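Local coordinates for protein fatty Acyl-Adenylate Ligase (Escherichia coli, PDB 3PBK) that belongs to the ANL clan of AMP-binding enzymes and holds 5'-O-[(S)-(dodecanoyloxy)(hydroxy)phosphoryl]adenosine in a pocket of the crystallised protein, at residues K263-N268 and L297-V302; G217-S222 and S245-R250; I395-E400 and G411-S416. One frame throughout, in Å; residues are numbered along the deposited sequence.

Contact 1. Residues K263-N268 and L297-V302; sequences KLISKN and LSCWRV
Ile265 projects from its helix onto the indole of Trp300. Ile265 CD1 lies 3.5 Å from the centroid of the six-membered ring of Trp300 and 7° off the ring normal, a CH-pi contact over the middle of one face. The reach comes from an extended branch: CG1 sits beside the backbone N (chi1 -70°) and CD1 continues outward from it (chi2 174°), while the other branch, CG2, lies against the turn. There Ile265 CG2 meets Cys299 SG at 4.0 Å, with Leu297 CD1 a little further off. Leu297 completes the contact one residue along the helix, where its CD1 packs on Ser266 CB at 3.8 Å. No hydrogen bond joins the two segments, so apolar surface alone links them here; the hydroxyl of Ser266 is instead taken up by the backbone N of Asp296. Leu297 to Trp300 form a type I beta turn, closed by Trp300 N to Leu297 O, which brings Leu297, Cys299 and Trp300 together around Ile265. The indole also meets Trp261 and Phe327 edge-to-face. Helix 260-267 packs on the central sheet, Ile265 also touching Val221 of strand 220-222, and the turn runs directly into strand 302-305 of that sheet.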
loop_
_atom_site.group_PDB
_atom_site.type_symbol
_atom_site.label_atom_id
_atom_site.label_comp_id
_atom_site.label_asym_id
_atom_site.label_seq_id
_atom_site.Cartn_x
_atom_site.Cartn_y
_atom_site.Cartn_z
ATOM N N LYS A 263 -21.189 3.096 0.065
ATOM C CA LYS A 263 -22.333 2.962 -0.821
ATOM C C LYS A 263 -22.184 1.693 -1.650
ATOM O O LYS A 263 -23.017 0.787 -1.600
ATOM C CB LYS A 263 -22.417 4.161 -1.756
ATOM C CG LYS A 263 -23.080 5.386 -1.166
ATOM C CD LYS A 263 -24.594 5.229 -1.097
ATOM C CE LYS A 263 -25.294 6.485 -1.606
ATOM N NZ LYS A 263 -24.536 7.733 -1.281
ATOM N N LEU A 264 -21.101 1.637 -2.410
ATOM C CA LEU A 264 -20.850 0.525 -3.304
ATOM C C LEU A 264 -20.979 -0.806 -2.568
ATOM O O LEU A 264 -21.646 -1.721 -3.053
ATOM C CB LEU A 264 -19.471 0.680 -3.952
ATOM C CG LEU A 264 -19.239 0.064 -5.333
ATOM C CD1 LEU A 264 -18.463 -1.211 -5.212
ATOM C CD2 LEU A 264 -20.549 -0.184 -6.041
ATOM N N ILE A 265 -20.354 -0.919 -1.399
ATOM C CA ILE A 265 -20.455 -2.151 -0.624
ATOM C C ILE A 265 -21.919 -2.511 -0.408
ATOM O O ILE A 265 -22.357 -3.592 -0.788
ATOM C CB ILE A 265 -19.755 -2.050 0.747
ATOM C CG1 ILE A 265 -18.241 -1.988 0.586
ATOM C CG2 ILE A 265 -20.100 -3.241 1.613
ATOM C CD1 ILE A 265 -17.520 -1.735 1.884
ATOM N N SER A 266 -22.678 -1.596 0.188
ATOM C CA SER A 266 -24.086 -1.848 0.494
ATOM C C SER A 266 -24.943 -2.116 -0.751
ATOM O O SER A 266 -25.925 -2.866 -0.693
ATOM C CB SER A 266 -24.666 -0.684 1.294
ATOM O OG SER A 266 -26.075 -0.769 1.350
ATOM N N LYS A 267 -24.556 -1.507 -1.871
ATOM C CA LYS A 267 -25.297 -1.634 -3.126
ATOM C C LYS A 267 -25.327 -3.064 -3.648
ATOM O O LYS A 267 -26.367 -3.560 -4.075
ATOM C CB LYS A 267 -24.696 -0.722 -4.201
ATOM C CG LYS A 267 -25.497 -0.677 -5.498
ATOM C CD LYS A 267 -24.687 -0.059 -6.626
ATOM C CE LYS A 267 -25.470 -0.022 -7.935
ATOM N NZ LYS A 267 -26.259 1.244 -8.109
ATOM N N ASN A 268 -24.175 -3.718 -3.627
ATOM C CA ASN A 268 -24.052 -5.058 -4.172
ATOM C C ASN A 268 -23.887 -6.108 -3.090
ATOM O O ASN A 268 -23.449 -7.234 -3.371
ATOM C CB ASN A 268 -22.859 -5.127 -5.128
ATOM C CG ASN A 268 -23.085 -4.337 -6.397
ATOM O OD1 ASN A 268 -22.146 -4.070 -7.148
ATOM N ND2 ASN A 268 -24.338 -3.957 -6.650
ATOM N N LEU A 297 -24.842 -2.380 6.163
ATOM C CA LEU A 297 -23.469 -2.854 6.099
ATOM C C LEU A 297 -23.272 -4.216 6.751
ATOM O O LEU A 297 -22.145 -4.630 7.004
ATOM C CB LEU A 297 -22.531 -1.814 6.719
ATOM C CG LEU A 297 -21.741 -0.928 5.755
ATOM C CD1 LEU A 297 -22.462 -0.760 4.434
ATOM C CD2 LEU A 297 -21.429 0.406 6.393
ATOM N N SER A 298 -24.372 -4.912 7.008
ATOM C CA SER A 298 -24.325 -6.245 7.611
ATOM C C SER A 298 -23.601 -7.260 6.726
ATOM O O SER A 298 -23.010 -8.221 7.212
ATOM C CB SER A 298 -25.747 -6.718 7.914
ATOM O OG SER A 298 -26.666 -6.198 6.963
ATOM N N CYS A 299 -23.654 -7.020 5.422
ATOM C CA CYS A 299 -23.015 -7.860 4.423
ATOM C C CYS A 299 -21.482 -7.757 4.475
ATOM O O CYS A 299 -20.757 -8.661 4.022
ATOM C CB CYS A 299 -23.499 -7.427 3.041
ATOM S SG CYS A 299 -23.020 -5.709 2.625
ATOM N N TRP A 300 -20.996 -6.637 5.004
ATOM C CA TRP A 300 -19.566 -6.401 5.077
ATOM C C TRP A 300 -18.963 -7.367 6.083
ATOM O O TRP A 300 -19.073 -7.165 7.291
ATOM C CB TRP A 300 -19.271 -4.956 5.482
ATOM C CG TRP A 300 -17.879 -4.507 5.141
ATOM C CD1 TRP A 300 -16.861 -5.282 4.668
ATOM C CD2 TRP A 300 -17.346 -3.184 5.270
ATOM N NE1 TRP A 300 -15.731 -4.523 4.479
ATOM C CE2 TRP A 300 -16.001 -3.230 4.846
ATOM C CE3 TRP A 300 -17.871 -1.966 5.698
ATOM C CZ2 TRP A 300 -15.178 -2.102 4.836
ATOM C CZ3 TRP A 300 -17.048 -0.844 5.681
ATOM C CH2 TRP A 300 -15.721 -0.921 5.254
ATOM N N ARG A 301 -18.324 -8.415 5.578
ATOM C CA ARG A 301 -17.818 -9.505 6.412
ATOM C C ARG A 301 -16.401 -9.261 6.938
ATOM O O ARG A 301 -16.079 -9.593 8.082
ATOM C CB ARG A 301 -17.858 -10.801 5.608
ATOM C CG ARG A 301 -17.555 -12.042 6.401
ATOM C CD ARG A 301 -17.640 -13.266 5.513
ATOM N NE ARG A 301 -16.409 -13.512 4.774
ATOM C CZ ARG A 301 -15.282 -13.928 5.337
ATOM N NH1 ARG A 301 -15.226 -14.118 6.647
ATOM N NH2 ARG A 301 -14.210 -14.148 4.594
ATOM N N VAL A 302 -15.554 -8.691 6.089
ATOM C CA VAL A 302 -14.180 -8.399 6.464
ATOM C C VAL A 302 -13.768 -6.994 6.024
ATOM O O VAL A 302 -13.654 -6.711 4.828
ATOM C CB VAL A 302 -13.207 -9.450 5.883
ATOM C CG1 VAL A 302 -11.762 -9.136 6.280
ATOM C CG2 VAL A 302 -13.603 -10.837 6.343
#

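Contact 2. Residues G217-S222 and S245-R250; sequences GDRCVS and SVDYLR
Strands 220-222 and 246-248 run parallel, 4.6 Å apart at closest approach and 16° from alignment. Cys220 pairs with Val246, Val221 with Asp247 and Ser222 with Tyr248. Cys220 and Ser222 each give an N-H and a carbonyl to the neighbouring strand: Cys220 N bonds Ser245 O at 3.1 Å, and Asp247 N returns to Cys220 O at 2.9 Å. Further along, Ser222 N reaches Asp247 O at 2.9 Å, nearly end-on to the carbonyl, and Leu249 N meets Ser222 O in the carbonyl plane. Val221 turns its own backbone to Val272 on the other side.

A salt bridge marks the start of the pairing, with Arg219 NH1 2.6 Å from Asp247 OD2 and Asp247 OD1 about as near. The Arg219 chain, bent at chi3 (-80°), brings the edge of its guanidinium to the carboxylate, the two planes standing 57° apart. On the face carrying Cys220 and Val246, the Val246 branch CG2 packs against Cys220 CB at 3.5 Å. Beyond it the Tyr248 ring presents its CD2 edge toward Ser222 O, and its hydroxyl is hydrogen-bonded to Phe235 O.

The two strands form a beta-alpha-beta unit with helix 229-241, which covers the Cys220 face through Phe235 and Pro239; the Cys220 side chain comes within about 5 Å of the bound 5'-O-[(S)-(dodecanoyloxy)(hydroxy)phosphoryl]adenosine. Helix 260-267 covers the Val221 and Asp247 face, and strands 35-39 and 272-275 flank the pair in the central sheet.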
loop_
_atom_site.group_PDB
_atom_site.type_symbol
_atom_site.label_atom_id
_atom_site.label_comp_id
_atom_site.label_asym_id
_atom_site.label_seq_id
_atom_site.Cartn_x
_atom_site.Cartn_y
_atom_site.Cartn_z
ATOM N N GLY A 217 -18.959 -17.173 -2.367
ATOM C CA GLY A 217 -19.976 -16.151 -2.228
ATOM C C GLY A 217 -19.445 -14.801 -1.770
ATOM O O GLY A 217 -20.171 -13.799 -1.838
ATOM N N ASP A 218 -18.195 -14.764 -1.304
ATOM C CA ASP A 218 -17.534 -13.493 -0.989
ATOM C C ASP A 218 -17.415 -12.632 -2.242
ATOM O O ASP A 218 -17.358 -13.140 -3.368
ATOM C CB ASP A 218 -16.140 -13.706 -0.383
ATOM C CG ASP A 218 -16.151 -13.739 1.146
ATOM O OD1 ASP A 218 -17.221 -13.495 1.744
ATOM O OD2 ASP A 218 -15.088 -14.012 1.751
ATOM N N ARG A 219 -17.384 -11.324 -2.042
ATOM C CA ARG A 219 -17.232 -10.399 -3.150
ATOM C C ARG A 219 -16.488 -9.151 -2.704
ATOM O O ARG A 219 -16.903 -8.486 -1.752
ATOM C CB ARG A 219 -18.594 -10.016 -3.699
ATOM C CG ARG A 219 -18.635 -8.613 -4.251
ATOM C CD ARG A 219 -20.010 -8.309 -4.761
ATOM N NE ARG A 219 -20.213 -8.882 -6.080
ATOM C CZ ARG A 219 -20.425 -8.142 -7.154
ATOM N NH1 ARG A 219 -20.476 -6.828 -7.010
ATOM N NH2 ARG A 219 -20.599 -8.703 -8.346
ATOM N N CYS A 220 -15.402 -8.835 -3.407
ATOM C CA CYS A 220 -14.508 -7.738 -3.035
ATOM C C CYS A 220 -14.888 -6.355 -3.568
ATOM O O CYS A 220 -15.512 -6.215 -4.619
ATOM C CB CYS A 220 -13.092 -8.059 -3.487
ATOM S SG CYS A 220 -12.622 -9.739 -3.106
ATOM N N VAL A 221 -14.486 -5.331 -2.824
ATOM C CA VAL A 221 -14.727 -3.945 -3.196
ATOM C C VAL A 221 -13.448 -3.166 -2.931
ATOM O O VAL A 221 -12.921 -3.205 -1.820
ATOM C CB VAL A 221 -15.878 -3.340 -2.355
ATOM C CG1 VAL A 221 -16.084 -1.868 -2.695
ATOM C CG2 VAL A 221 -17.160 -4.130 -2.560
ATOM N N SER A 222 -12.933 -2.472 -3.939
ATOM C CA SER A 222 -11.715 -1.688 -3.756
ATOM C C SER A 222 -11.802 -0.321 -4.409
ATOM O O SER A 222 -12.390 -0.169 -5.478
ATOM C CB SER A 222 -10.497 -2.430 -4.307
ATOM O OG SER A 222 -9.406 -1.548 -4.504
ATOM N N SER A 245 -15.651 -12.250 -7.706
ATOM C CA SER A 245 -15.878 -10.973 -8.367
ATOM C C SER A 245 -15.351 -9.800 -7.535
ATOM O O SER A 245 -15.122 -9.929 -6.334
ATOM C CB SER A 245 -17.362 -10.796 -8.674
ATOM O OG SER A 245 -17.796 -11.747 -9.633
ATOM N N VAL A 246 -15.158 -8.654 -8.176
ATOM C CA VAL A 246 -14.731 -7.456 -7.466
ATOM C C VAL A 246 -15.316 -6.205 -8.113
ATOM O O VAL A 246 -15.547 -6.178 -9.318
ATOM C CB VAL A 246 -13.198 -7.356 -7.427
ATOM C CG1 VAL A 246 -12.654 -7.068 -8.805
ATOM C CG2 VAL A 246 -12.759 -6.288 -6.448
ATOM N N ASP A 247 -15.567 -5.176 -7.306
ATOM C CA ASP A 247 -16.057 -3.887 -7.799
ATOM C C ASP A 247 -15.075 -2.778 -7.470
ATOM O O ASP A 247 -14.667 -2.634 -6.319
ATOM C CB ASP A 247 -17.385 -3.537 -7.143
ATOM C CG ASP A 247 -18.322 -4.704 -7.076
ATOM O OD1 ASP A 247 -18.246 -5.567 -7.970
ATOM O OD2 ASP A 247 -19.134 -4.760 -6.130
ATOM N N TYR A 248 -14.722 -1.973 -8.465
ATOM C CA TYR A 248 -13.769 -0.891 -8.253
ATOM C C TYR A 248 -14.386 0.487 -8.280
ATOM O O TYR A 248 -15.316 0.744 -9.041
ATOM C CB TYR A 248 -12.705 -0.907 -9.332
ATOM C CG TYR A 248 -11.982 -2.205 -9.446
ATOM C CD1 TYR A 248 -12.124 -2.998 -10.571
ATOM C CD2 TYR A 248 -11.155 -2.640 -8.433
ATOM C CE1 TYR A 248 -11.458 -4.198 -10.681
ATOM C CE2 TYR A 248 -10.484 -3.829 -8.531
ATOM C CZ TYR A 248 -10.635 -4.610 -9.656
ATOM O OH TYR A 248 -9.959 -5.807 -9.753
ATOM N N LEU A 249 -13.845 1.373 -7.449
ATOM C CA LEU A 249 -13.989 2.811 -7.638
ATOM C C LEU A 249 -12.641 3.360 -8.097
ATOM O O LEU A 249 -11.594 2.722 -7.913
ATOM C CB LEU A 249 -14.417 3.497 -6.341
ATOM C CG LEU A 249 -15.891 3.383 -5.927
ATOM C CD1 LEU A 249 -16.133 4.034 -4.578
ATOM C CD2 LEU A 249 -16.789 4.007 -6.969
ATOM N N ARG A 250 -12.648 4.531 -8.715
ATOM C CA ARG A 250 -11.379 5.175 -9.016
ATOM C C ARG A 250 -10.872 5.801 -7.726
ATOM O O ARG A 250 -11.662 6.194 -6.868
ATOM C CB ARG A 250 -11.536 6.210 -10.128
ATOM C CG ARG A 250 -11.956 5.607 -11.458
ATOM C CD ARG A 250 -11.853 6.618 -12.583
ATOM N NE ARG A 250 -13.124 7.274 -12.882
ATOM C CZ ARG A 250 -14.159 6.675 -13.472
ATOM N NH1 ARG A 250 -14.083 5.390 -13.803
ATOM N NH2 ARG A 250 -15.280 7.358 -13.717
#

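Contact 3. Residues I395-E400 and G411-S416; sequences IEIRNE and GHICIS
Ile397 and Ile413 lie side by side at the tight part of this antiparallel pair, pointing the same way, with Ile397 CD1 3.8 Å from Ile413 CG1. The other Ile397 branch, CG2, is turned anti to the backbone N and comes to 3.5 Å from Gly411 N. Ile395 extends the same apolar face, its CG2 meeting Ile413 CG2 at 4.3 Å, and Leu453 of strand 452-458 packs against all three isoleucines. Two hydrogen-bonded pairs hold the backbones: Glu396 with Cys414, both bonds 2.9 Å between Glu396 N and Cys414 O and between Cys414 N and Glu396 O, and Arg398 with His412.

The reverse face is more polar and partly open to solvent. Here the extended Arg398 chain runs over Cys414, its CD 3.6 Å from Cys414 SG, and Cys414 CB lies over one guanidinium face, offset toward its rim. Arg398 NE bonds Glu396 OE2 at 3.1 Å in a salt bridge along one strand, and a cation-pi contact with Trp439 gives the guanidinium a second partner. At the solvent side the exposed Glu400 comes loosely toward His412. Two antiparallel strands joined by a loop, inside a branched antiparallel sheet, are consistent with the small beta-barrel part of ANL enzymes.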
loop_
_atom_site.group_PDB
_atom_site.type_symbol
_atom_site.label_atom_id
_atom_site.label_comp_id
_atom_site.label_asym_id
_atom_site.label_seq_id
_atom_site.Cartn_x
_atom_site.Cartn_y
_atom_site.Cartn_z
ATOM N N ILE A 395 8.251 -14.979 10.905
ATOM C CA ILE A 395 8.414 -13.590 11.332
ATOM C C ILE A 395 9.267 -13.589 12.581
ATOM O O ILE A 395 8.955 -14.268 13.544
ATOM C CB ILE A 395 7.074 -12.898 11.662
ATOM C CG1 ILE A 395 6.225 -12.698 10.407
ATOM C CG2 ILE A 395 7.325 -11.551 12.324
ATOM C CD1 ILE A 395 4.846 -12.154 10.707
ATOM N N GLU A 396 10.347 -12.831 12.570
ATOM C CA GLU A 396 11.277 -12.863 13.679
ATOM C C GLU A 396 11.742 -11.449 14.015
ATOM O O GLU A 396 11.974 -10.641 13.125
ATOM C CB GLU A 396 12.459 -13.765 13.320
ATOM C CG GLU A 396 13.548 -13.875 14.377
ATOM C CD GLU A 396 14.461 -15.071 14.132
ATOM O OE1 GLU A 396 13.974 -16.220 14.177
ATOM O OE2 GLU A 396 15.668 -14.866 13.885
ATOM N N ILE A 397 11.862 -11.141 15.301
ATOM C CA ILE A 397 12.308 -9.816 15.696
ATOM C C ILE A 397 13.788 -9.844 16.033
ATOM O O ILE A 397 14.215 -10.581 16.917
ATOM C CB ILE A 397 11.501 -9.266 16.888
ATOM C CG1 ILE A 397 10.004 -9.266 16.564
ATOM C CG2 ILE A 397 11.973 -7.865 17.248
ATOM C CD1 ILE A 397 9.619 -8.324 15.443
ATOM N N ARG A 398 14.571 -9.046 15.315
ATOM C CA ARG A 398 16.017 -9.007 15.525
ATOM C C ARG A 398 16.521 -7.626 15.881
ATOM O O ARG A 398 15.914 -6.612 15.539
ATOM C CB ARG A 398 16.767 -9.484 14.288
ATOM C CG ARG A 398 16.412 -10.869 13.855
ATOM C CD ARG A 398 17.098 -11.197 12.557
ATOM N NE ARG A 398 16.789 -12.556 12.142
ATOM C CZ ARG A 398 17.131 -13.066 10.972
ATOM N NH1 ARG A 398 17.790 -12.309 10.100
ATOM N NH2 ARG A 398 16.806 -14.322 10.683
ATOM N N ASN A 399 17.657 -7.605 16.558
ATOM C CA ASN A 399 18.276 -6.364 16.957
ATOM C C ASN A 399 19.263 -5.857 15.913
ATOM O O ASN A 399 19.369 -6.394 14.804
ATOM C CB ASN A 399 19.002 -6.550 18.283
ATOM C CG ASN A 399 20.270 -7.355 18.132
ATOM O OD1 ASN A 399 20.632 -7.761 17.022
ATOM N ND2 ASN A 399 20.956 -7.598 19.246
ATOM N N GLU A 400 19.989 -4.816 16.305
ATOM C CA GLU A 400 20.997 -4.180 15.473
ATOM C C GLU A 400 21.899 -5.222 14.827
ATOM O O GLU A 400 22.007 -5.300 13.600
ATOM C CB GLU A 400 21.840 -3.240 16.340
ATOM C CG GLU A 400 22.272 -1.974 15.626
ATOM C CD GLU A 400 21.086 -1.223 15.033
ATOM O OE1 GLU A 400 20.011 -1.176 15.688
ATOM O OE2 GLU A 400 21.234 -0.691 13.907
ATOM N N GLY A 411 12.446 -4.475 17.861
ATOM C CA GLY A 411 13.563 -4.577 16.932
ATOM C C GLY A 411 13.102 -4.648 15.484
ATOM O O GLY A 411 11.922 -4.403 15.198
ATOM N N HIS A 412 14.031 -4.984 14.577
ATOM C CA HIS A 412 13.764 -5.100 13.129
ATOM C C HIS A 412 12.890 -6.307 12.805
ATOM O O HIS A 412 13.268 -7.438 13.087
ATOM C CB HIS A 412 15.067 -5.280 12.348
ATOM C CG HIS A 412 16.053 -4.164 12.521
ATOM N ND1 HIS A 412 16.027 -3.300 13.593
ATOM C CD2 HIS A 412 17.125 -3.802 11.774
ATOM C CE1 HIS A 412 17.023 -2.436 13.489
ATOM N NE2 HIS A 412 17.707 -2.723 12.396
ATOM N N ILE A 413 11.733 -6.072 12.198
ATOM C CA ILE A 413 10.860 -7.156 11.767
ATOM C C ILE A 413 11.437 -7.878 10.545
ATOM O O ILE A 413 11.584 -7.286 9.486
ATOM C CB ILE A 413 9.491 -6.604 11.394
ATOM C CG1 ILE A 413 8.852 -5.918 12.591
ATOM C CG2 ILE A 413 8.605 -7.703 10.899
ATOM C CD1 ILE A 413 7.570 -5.177 12.240
ATOM N N CYS A 414 11.762 -9.155 10.687
ATOM C CA CYS A 414 12.335 -9.919 9.585
ATOM C C CYS A 414 11.395 -11.020 9.126
ATOM O O CYS A 414 10.797 -11.724 9.938
ATOM C CB CYS A 414 13.677 -10.529 9.978
ATOM S SG CYS A 414 14.934 -9.329 10.430
ATOM N N ILE A 415 11.278 -11.171 7.810
ATOM C CA ILE A 415 10.340 -12.112 7.220
ATOM C C ILE A 415 11.062 -13.149 6.372
ATOM O O ILE A 415 12.211 -12.946 5.990
ATOM C CB ILE A 415 9.298 -11.386 6.356
ATOM C CG1 ILE A 415 9.983 -10.487 5.323
ATOM C CG2 ILE A 415 8.375 -10.563 7.227
ATOM C CD1 ILE A 415 9.022 -9.845 4.334
ATOM N N SER A 416 10.380 -14.257 6.088
ATOM C CA SER A 416 10.934 -15.322 5.269
ATOM C C SER A 416 9.830 -16.272 4.856
ATOM O O SER A 416 8.785 -16.329 5.499
ATOM C CB SER A 416 11.982 -16.107 6.046
ATOM O OG SER A 416 11.357 -16.963 6.980
#

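Overall arrangement
From the N terminus, contact 2 comes first, closing the beta-alpha-beta crossover of strand 220-222, helix 229-241 and strand 246-248. Contact 1 opens only afterwards and closes the path from helix 260-267, through strand 272-275 and two further helices, to the turn before strand 302-305. Contact 3 then closes a short loop between strands 394-398 and 411-416. The three follow in series, none nested or crossed. Contacts 1 and 2, with centres 10 Å apart, touch directly, through the Arg301 to Asp218 salt bridge and through Leu264 packing on Asp247, which sets helix 260-267 against the central mixed sheet. Contact 3 belongs to the separate antiparallel sheet, its nearest atoms about 17 Å from contact 1 and about 22 Å from contact 2.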